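Eps1p (Saccharomyces cerevisiae, PDB 4TW5) belongs to the thioredoxin superfamily, its crystallised part folding into alpha/beta modules built on mixed sheets and carrying several disulfides. Local coordinates at residues A[136-140]-A[141-145]; A[144-148]-A[149-153]; A[12-15]-A[16-20]. All coordinates share one frame; numbering follows the deposited sequence.

Interaction 1: residues A[136-140]-A[141-145]; sequences QYLEG and FDFLE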
loop_
_atom_site.group_PDB
_atom_site.type_symbol
_atom_site.label_atom_id
_atom_site.label_comp_id
_atom_site.label_asym_id
_atom_site.label_seq_id
_atom_site.Cartn_x
_atom_site.Cartn_y
_atom_site.Cartn_z
ATOM N N GLN A 136 0.806 24.390 -3.614
ATOM C CA GLN A 136 0.503 23.700 -4.873
ATOM C C GLN A 136 0.138 22.223 -4.718
ATOM O O GLN A 136 0.677 21.501 -3.882
ATOM C CB GLN A 136 1.686 23.826 -5.829
ATOM C CG GLN A 136 1.932 25.244 -6.306
ATOM C CD GLN A 136 3.300 25.412 -6.973
ATOM O OE1 GLN A 136 4.244 25.919 -6.353
ATOM N NE2 GLN A 136 3.409 24.988 -8.232
ATOM N N TYR A 137 -0.847 21.805 -5.501
ATOM C CA TYR A 137 -1.287 20.428 -5.526
ATOM C C TYR A 137 -0.224 19.577 -6.146
ATOM O O TYR A 137 0.115 19.754 -7.297
ATOM C CB TYR A 137 -2.613 20.321 -6.274
ATOM C CG TYR A 137 -3.097 18.917 -6.563
ATOM C CD1 TYR A 137 -3.575 18.092 -5.553
ATOM C CD2 TYR A 137 -3.150 18.447 -7.868
ATOM C CE1 TYR A 137 -4.045 16.809 -5.834
ATOM C CE2 TYR A 137 -3.625 17.178 -8.156
ATOM C CZ TYR A 137 -4.064 16.359 -7.133
ATOM O OH TYR A 137 -4.529 15.099 -7.435
ATOM N N LEU A 138 0.313 18.647 -5.376
ATOM C CA LEU A 138 1.334 17.767 -5.908
ATOM C C LEU A 138 0.817 16.351 -5.964
ATOM O O LEU A 138 0.535 15.747 -4.928
ATOM C CB LEU A 138 2.621 17.818 -5.051
ATOM C CG LEU A 138 3.268 19.190 -4.786
ATOM C CD1 LEU A 138 4.405 19.075 -3.772
ATOM C CD2 LEU A 138 3.799 19.842 -6.110
ATOM N N GLU A 139 0.752 15.809 -7.173
ATOM C CA GLU A 139 0.538 14.378 -7.347
ATOM C C GLU A 139 1.844 13.685 -7.029
ATOM O O GLU A 139 2.901 14.335 -6.974
ATOM C CB GLU A 139 0.112 14.053 -8.773
ATOM C CG GLU A 139 -1.188 14.711 -9.160
ATOM C CD GLU A 139 -1.730 14.172 -10.457
ATOM O OE1 GLU A 139 -1.101 13.247 -11.020
ATOM O OE2 GLU A 139 -2.777 14.679 -10.914
ATOM N N GLY A 140 1.781 12.370 -6.837
ATOM C CA GLY A 140 2.940 11.600 -6.426
ATOM C C GLY A 140 4.121 11.804 -7.336
ATOM O O GLY A 140 5.243 12.029 -6.885
ATOM N N PHE A 141 3.840 11.748 -8.632
ATOM C CA PHE A 141 4.842 11.945 -9.658
ATOM C C PHE A 141 5.517 13.317 -9.538
ATOM O O PHE A 141 6.741 13.429 -9.678
ATOM C CB PHE A 141 4.212 11.780 -11.038
ATOM C CG PHE A 141 5.175 12.023 -12.163
ATOM C CD1 PHE A 141 6.059 11.027 -12.559
ATOM C CD2 PHE A 141 5.216 13.256 -12.808
ATOM C CE1 PHE A 141 6.957 11.250 -13.584
ATOM C CE2 PHE A 141 6.115 13.490 -13.834
ATOM C CZ PHE A 141 6.985 12.488 -14.227
ATOM N N ASP A 142 4.722 14.352 -9.288
ATOM C CA ASP A 142 5.236 15.708 -9.104
ATOM C C ASP A 142 6.207 15.746 -7.942
ATOM O O ASP A 142 7.285 16.350 -8.012
ATOM C CB ASP A 142 4.088 16.680 -8.830
ATOM C CG ASP A 142 3.106 16.760 -9.985
ATOM O OD1 ASP A 142 3.558 16.821 -11.159
ATOM O OD2 ASP A 142 1.877 16.737 -9.708
ATOM N N PHE A 143 5.813 15.087 -6.860
ATOM C CA PHE A 143 6.624 15.092 -5.657
ATOM C C PHE A 143 7.943 14.340 -5.873
ATOM O O PHE A 143 8.947 14.678 -5.264
ATOM C CB PHE A 143 5.873 14.483 -4.467
ATOM C CG PHE A 143 6.710 14.446 -3.211
ATOM C CD1 PHE A 143 6.907 15.593 -2.460
ATOM C CD2 PHE A 143 7.356 13.284 -2.827
ATOM C CE1 PHE A 143 7.685 15.573 -1.334
ATOM C CE2 PHE A 143 8.154 13.265 -1.709
ATOM C CZ PHE A 143 8.320 14.413 -0.965
ATOM N N LEU A 144 7.903 13.294 -6.702
ATOM C CA LEU A 144 9.062 12.476 -6.993
ATOM C C LEU A 144 10.010 13.249 -7.922
ATOM O O LEU A 144 11.222 13.205 -7.758
ATOM C CB LEU A 144 8.618 11.144 -7.616
ATOM C CG LEU A 144 7.858 10.155 -6.689
ATOM C CD1 LEU A 144 7.453 8.899 -7.429
ATOM C CD2 LEU A 144 8.662 9.768 -5.432
ATOM N N GLU A 145 9.454 14.003 -8.859
ATOM C CA GLU A 145 10.279 14.878 -9.676
ATOM C C GLU A 145 11.041 15.845 -8.778
ATOM O O GLU A 145 12.245 15.975 -8.917
ATOM C CB GLU A 145 9.449 15.642 -10.712
ATOM C CG GLU A 145 8.856 14.762 -11.790
ATOM C CD GLU A 145 9.079 15.341 -13.180
ATOM O OE1 GLU A 145 8.612 16.472 -13.451
ATOM O OE2 GLU A 145 9.769 14.676 -13.988
#

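Interaction 2: residues A[144-148]-A[149-153]; sequences LELIA and GKATR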
loop_
_atom_site.group_PDB
_atom_site.type_symbol
_atom_site.label_atom_id
_atom_site.label_comp_id
_atom_site.label_asym_id
_atom_site.label_seq_id
_atom_site.Cartn_x
_atom_site.Cartn_y
_atom_site.Cartn_z
ATOM N N LEU A 144 7.903 13.294 -6.702
ATOM C CA LEU A 144 9.062 12.476 -6.993
ATOM C C LEU A 144 10.010 13.249 -7.922
ATOM O O LEU A 144 11.222 13.205 -7.758
ATOM C CB LEU A 144 8.618 11.144 -7.616
ATOM C CG LEU A 144 7.858 10.155 -6.689
ATOM C CD1 LEU A 144 7.453 8.899 -7.429
ATOM C CD2 LEU A 144 8.662 9.768 -5.432
ATOM N N GLU A 145 9.454 14.003 -8.859
ATOM C CA GLU A 145 10.279 14.878 -9.676
ATOM C C GLU A 145 11.041 15.845 -8.778
ATOM O O GLU A 145 12.245 15.975 -8.917
ATOM C CB GLU A 145 9.449 15.642 -10.712
ATOM C CG GLU A 145 8.856 14.762 -11.790
ATOM C CD GLU A 145 9.079 15.341 -13.180
ATOM O OE1 GLU A 145 8.612 16.472 -13.451
ATOM O OE2 GLU A 145 9.769 14.676 -13.988
ATOM N N LEU A 146 10.356 16.454 -7.810
ATOM C CA LEU A 146 11.025 17.370 -6.900
ATOM C C LEU A 146 12.196 16.709 -6.204
ATOM O O LEU A 146 13.250 17.314 -6.011
ATOM C CB LEU A 146 10.066 17.899 -5.848
ATOM C CG LEU A 146 8.927 18.745 -6.394
ATOM C CD1 LEU A 146 8.087 19.212 -5.228
ATOM C CD2 LEU A 146 9.487 19.925 -7.210
ATOM N N ILE A 147 11.988 15.457 -5.822
ATOM C CA ILE A 147 12.952 14.755 -5.003
ATOM C C ILE A 147 14.073 14.150 -5.850
ATOM O O ILE A 147 15.141 13.872 -5.346
ATOM C CB ILE A 147 12.235 13.637 -4.170
ATOM C CG1 ILE A 147 12.608 13.761 -2.711
ATOM C CG2 ILE A 147 12.547 12.254 -4.698
ATOM C CD1 ILE A 147 12.130 15.038 -2.141
ATOM N N ALA A 148 13.829 13.990 -7.145
ATOM C CA ALA A 148 14.858 13.550 -8.075
ATOM C C ALA A 148 15.847 14.686 -8.403
ATOM O O ALA A 148 16.805 14.496 -9.163
ATOM C CB ALA A 148 14.232 13.008 -9.341
ATOM N N GLY A 149 15.586 15.875 -7.865
ATOM C CA GLY A 149 16.507 16.984 -8.009
ATOM C C GLY A 149 16.001 18.012 -8.997
ATOM O O GLY A 149 16.779 18.824 -9.509
ATOM N N LYS A 150 14.705 17.955 -9.297
ATOM C CA LYS A 150 14.141 18.820 -10.317
ATOM C C LYS A 150 13.579 20.155 -9.819
ATOM O O LYS A 150 13.262 21.034 -10.629
ATOM C CB LYS A 150 13.069 18.045 -11.083
ATOM C CG LYS A 150 13.644 16.804 -11.746
ATOM C CD LYS A 150 12.646 16.088 -12.662
ATOM C CE LYS A 150 13.288 14.845 -13.301
ATOM N NZ LYS A 150 12.361 14.157 -14.250
ATOM N N ALA A 151 13.500 20.332 -8.502
ATOM C CA ALA A 151 13.136 21.632 -7.934
ATOM C C ALA A 151 14.195 22.727 -8.168
ATOM O O ALA A 151 15.385 22.526 -7.912
ATOM C CB ALA A 151 12.866 21.496 -6.449
ATOM N N THR A 152 13.746 23.899 -8.605
ATOM C CA THR A 152 14.642 25.039 -8.797
ATOM C C THR A 152 14.523 26.021 -7.637
ATOM O O THR A 152 15.331 26.939 -7.502
ATOM C CB THR A 152 14.351 25.771 -10.120
ATOM O OG1 THR A 152 12.998 26.255 -10.098
ATOM C CG2 THR A 152 14.477 24.821 -11.295
ATOM N N ARG A 153 13.518 25.826 -6.789
ATOM C CA ARG A 153 13.428 26.598 -5.549
ATOM C C ARG A 153 13.158 25.573 -4.456
ATOM O O ARG A 153 12.775 24.457 -4.764
ATOM C CB ARG A 153 12.356 27.698 -5.646
ATOM C CG ARG A 153 12.702 28.807 -6.690
ATOM C CD ARG A 153 13.982 29.590 -6.274
ATOM N NE ARG A 153 13.793 30.326 -5.011
ATOM C CZ ARG A 153 14.708 30.443 -4.047
ATOM N NH1 ARG A 153 15.900 29.850 -4.172
ATOM N NH2 ARG A 153 14.429 31.127 -2.941
#

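Interaction 3: residues A[12-15]-A[16-20]; sequences EPLN and PTNFK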
loop_
_atom_site.group_PDB
_atom_site.type_symbol
_atom_site.label_atom_id
_atom_site.label_comp_id
_atom_site.label_asym_id
_atom_site.label_seq_id
_atom_site.Cartn_x
_atom_site.Cartn_y
_atom_site.Cartn_z
ATOM N N GLU A 12 12.425 60.730 13.913
ATOM C CA GLU A 12 13.169 60.638 15.151
ATOM C C GLU A 12 12.732 59.408 15.913
ATOM O O GLU A 12 11.672 58.858 15.641
ATOM C CB GLU A 12 12.961 61.880 16.019
ATOM C CG GLU A 12 13.990 62.951 15.814
ATOM C CD GLU A 12 14.500 63.476 17.144
ATOM O OE1 GLU A 12 13.662 63.828 18.010
ATOM O OE2 GLU A 12 15.736 63.492 17.336
ATOM N N PRO A 13 13.559 58.964 16.869
ATOM C CA PRO A 13 13.163 57.820 17.685
ATOM C C PRO A 13 11.829 58.080 18.372
ATOM O O PRO A 13 11.504 59.232 18.650
ATOM C CB PRO A 13 14.293 57.714 18.711
ATOM C CG PRO A 13 15.471 58.276 18.016
ATOM C CD PRO A 13 14.954 59.366 17.124
ATOM N N LEU A 14 11.065 57.030 18.634
ATOM C CA LEU A 14 9.873 57.193 19.444
ATOM C C LEU A 14 10.312 57.450 20.881
ATOM O O LEU A 14 11.300 56.878 21.336
ATOM C CB LEU A 14 9.001 55.947 19.358
ATOM C CG LEU A 14 8.524 55.656 17.938
ATOM C CD1 LEU A 14 7.592 54.484 17.925
ATOM C CD2 LEU A 14 7.850 56.892 17.360
ATOM N N ASN A 15 9.556 58.265 21.606
ATOM C CA ASN A 15 9.885 58.588 22.992
ATOM C C ASN A 15 8.597 58.450 23.803
ATOM O O ASN A 15 7.548 58.205 23.209
ATOM C CB ASN A 15 10.508 59.996 23.095
ATOM C CG ASN A 15 9.628 61.093 22.494
ATOM O OD1 ASN A 15 8.436 61.169 22.765
ATOM N ND2 ASN A 15 10.230 61.952 21.682
ATOM N N PRO A 16 8.658 58.595 25.148
ATOM C CA PRO A 16 7.436 58.387 25.943
ATOM C C PRO A 16 6.236 59.267 25.551
ATOM O O PRO A 16 5.109 58.991 25.968
ATOM C CB PRO A 16 7.905 58.699 27.367
ATOM C CG PRO A 16 9.335 58.336 27.360
ATOM C CD PRO A 16 9.853 58.675 26.014
ATOM N N THR A 17 6.462 60.305 24.760
ATOM C CA THR A 17 5.353 61.152 24.330
ATOM C C THR A 17 4.676 60.583 23.085
ATOM O O THR A 17 3.524 60.904 22.803
ATOM C CB THR A 17 5.812 62.586 23.996
ATOM O OG1 THR A 17 6.454 62.595 22.713
ATOM C CG2 THR A 17 6.756 63.121 25.063
ATOM N N ASN A 18 5.397 59.723 22.369
ATOM C CA ASN A 18 4.972 59.204 21.065
ATOM C C ASN A 18 4.599 57.748 20.986
ATOM O O ASN A 18 3.817 57.357 20.118
ATOM C CB ASN A 18 6.112 59.359 20.033
ATOM C CG ASN A 18 6.203 60.724 19.446
ATOM O OD1 ASN A 18 5.234 61.481 19.454
ATOM N ND2 ASN A 18 7.361 61.041 18.872
ATOM N N PHE A 19 5.148 56.959 21.901
ATOM C CA PHE A 19 5.214 55.516 21.716
ATOM C C PHE A 19 3.814 54.941 21.543
ATOM O O PHE A 19 3.474 54.442 20.468
ATOM C CB PHE A 19 5.954 54.867 22.900
ATOM C CG PHE A 19 6.340 53.435 22.674
ATOM C CD1 PHE A 19 7.380 53.122 21.822
ATOM C CD2 PHE A 19 5.699 52.412 23.332
ATOM C CE1 PHE A 19 7.761 51.818 21.614
ATOM C CE2 PHE A 19 6.074 51.101 23.123
ATOM C CZ PHE A 19 7.104 50.807 22.262
ATOM N N LYS A 20 2.956 55.123 22.535
ATOM C CA LYS A 20 1.667 54.457 22.491
ATOM C C LYS A 20 0.749 55.051 21.421
ATOM O O LYS A 20 -0.018 54.331 20.784
ATOM C CB LYS A 20 0.998 54.530 23.871
ATOM C CG LYS A 20 -0.488 54.230 23.852
ATOM C CD LYS A 20 -0.991 53.758 25.199
ATOM C CE LYS A 20 -2.513 53.645 25.224
ATOM N NZ LYS A 20 -2.985 53.039 26.512
HETATM O O HOH W 1 9.725 60.917 18.223
#

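Interaction 1: residues A[136-140]-A[141-145]
Asp142 reaches back from the first turn of helix 140-150 to the backbone of Glu139, the N-cap residue, making the half of a capping box in which a side chain at N3 accepts the N-cap N-H. Its CG points away from the carbonyl carbon (chi1 -62°), which swings the carboxylate toward the preceding residues. Glu139 N lies 2.9 Å from Asp142 OD2, meeting the oxygen on its anti side and only slightly out of the carboxylate plane, with a moderately bent N-H...O angle of 146°. The same OD2 lies 3.3 Å from Glu139 CB. The Glu139 chain runs on extended past it, and the two carboxylate planes are turned 50° apart. The carboxylate oxygens stay apart, Glu139 OE1 being 4.8 Å from Asp142 OD2; the helix N-terminus would probably favour the negative charge there. The helical ladder then starts, with Phe143 N bonded to Glu139 O (3.0 Å) and Leu144 N to Gly140 O (3.0 Å).

On the inner side, Leu138 forks: CD2 approaches Asp142 CB, while CD1 comes to the edge of the Phe143 ring near its plane. Phe143 in turn meets Phe159 edge-to-face, and backbone hydrogen bonding between Leu138 and His203 ties the segment to strand 200-205. On the outer side, Glu145 CG sits 3.6 Å above one face of the Phe141 ring, displaced toward the ring margin.

Interaction 2: residues A[144-148]-A[149-153]
Glu145 and Lys150 close the C-terminal end of helix 140-150 with a salt bridge, Glu145 OE2 lying 2.7 Å from Lys150 NZ. The ammonium approaches from above the carboxylate plane. Lys150 is extended beyond CG, whereas Glu145 bends at chi2 (-133°), and the aliphatic parts lie against each other, with Glu145 CB 3.8 Å from Lys150 CD. Beneath this bridge the backbones of the same two residues are joined, Lys150 N donating to Glu145 O over 3.2 Å. Together with the weak bond from Gly149 N to Leu146 O (3.3 Å), this defines a Schellman motif. Its C-prime residue is Gly149, whose positive phi (106°) a residue without CB adopts readily. As the chain leaves the helix, Leu146 CD2 packs on Ala151 CB at 3.8 Å.

Further out, Ile147 O accepts a hydrogen bond from Asn246 ND2, and the Ile147 side chain packs on His227 of a second subunit. Arg153 anchors the exit loop through the backbone oxygens of Asp197 and Asp198. The bridge thus joins the two residues that the motif already brings together, and the lysine's positive charge would probably also be favourable beside the negative end of the helix dipole.

Interaction 3: residues A[12-15]-A[16-20]
An Asx turn leads into helix 19-23, with Asn15 gripping the backbone of Thr17 across Pro16. Asn15 OD1 takes the Thr17 N-H at 2.9 Å, in the carbonyl plane and on a lone pair. The Asn15 CG lies between its backbone N and carbonyl carbon (chi1 56°), a torsion that folds the amide over the turn instead of outward. Thr17 OG1 is modelled only 2.4 Å from Asn15 OD1, too short to be trusted in detail, so the backbone N-H is the secure donor. The main-chain oxygen is used as well: Asn18 N bonds to Asn15 O at 2.8 Å from above the carbonyl plane, closing a type I beta-turn, and Phe19 N adds a weak bond to it.

The amides of Asn15 and Asn18 lie nearly parallel, 15° apart. Leu14 CB meets the edge of the Phe19 ring at CD1 (4.1 Å), the two side chains crossing at about a right angle, and CD2 of Leu14 touches Asn18 CB (4.0 Å). Phe19 also packs on Ile30, Phe32 and Val68, seating the helix on the sheet. An Asx turn overlapping a beta-turn in this way is typical of the lead-in to an alpha-helix.

Overall arrangement
Interactions 1 and 2 lie at the two ends of one helix, 140-150, and share Leu144 and Glu145; their centres are 9 Å apart. They also touch directly, Leu138 CD1 packing on Leu146 CD1 at 4.0 Å, so Leu138 from before the helix packs on its middle turns. Interaction 3 belongs to the thioredoxin-family region near the N-terminus and leads into another helix, 19-23. Its centre is about 51 Å from that of interaction 1 and about 50 Å from that of interaction 2, on the opposite side of the chain's centre. Even the nearest atoms of interactions 2 and 3 stay about 32 Å apart. The contacts thus belong to separate modules, each built on its own mixed sheet.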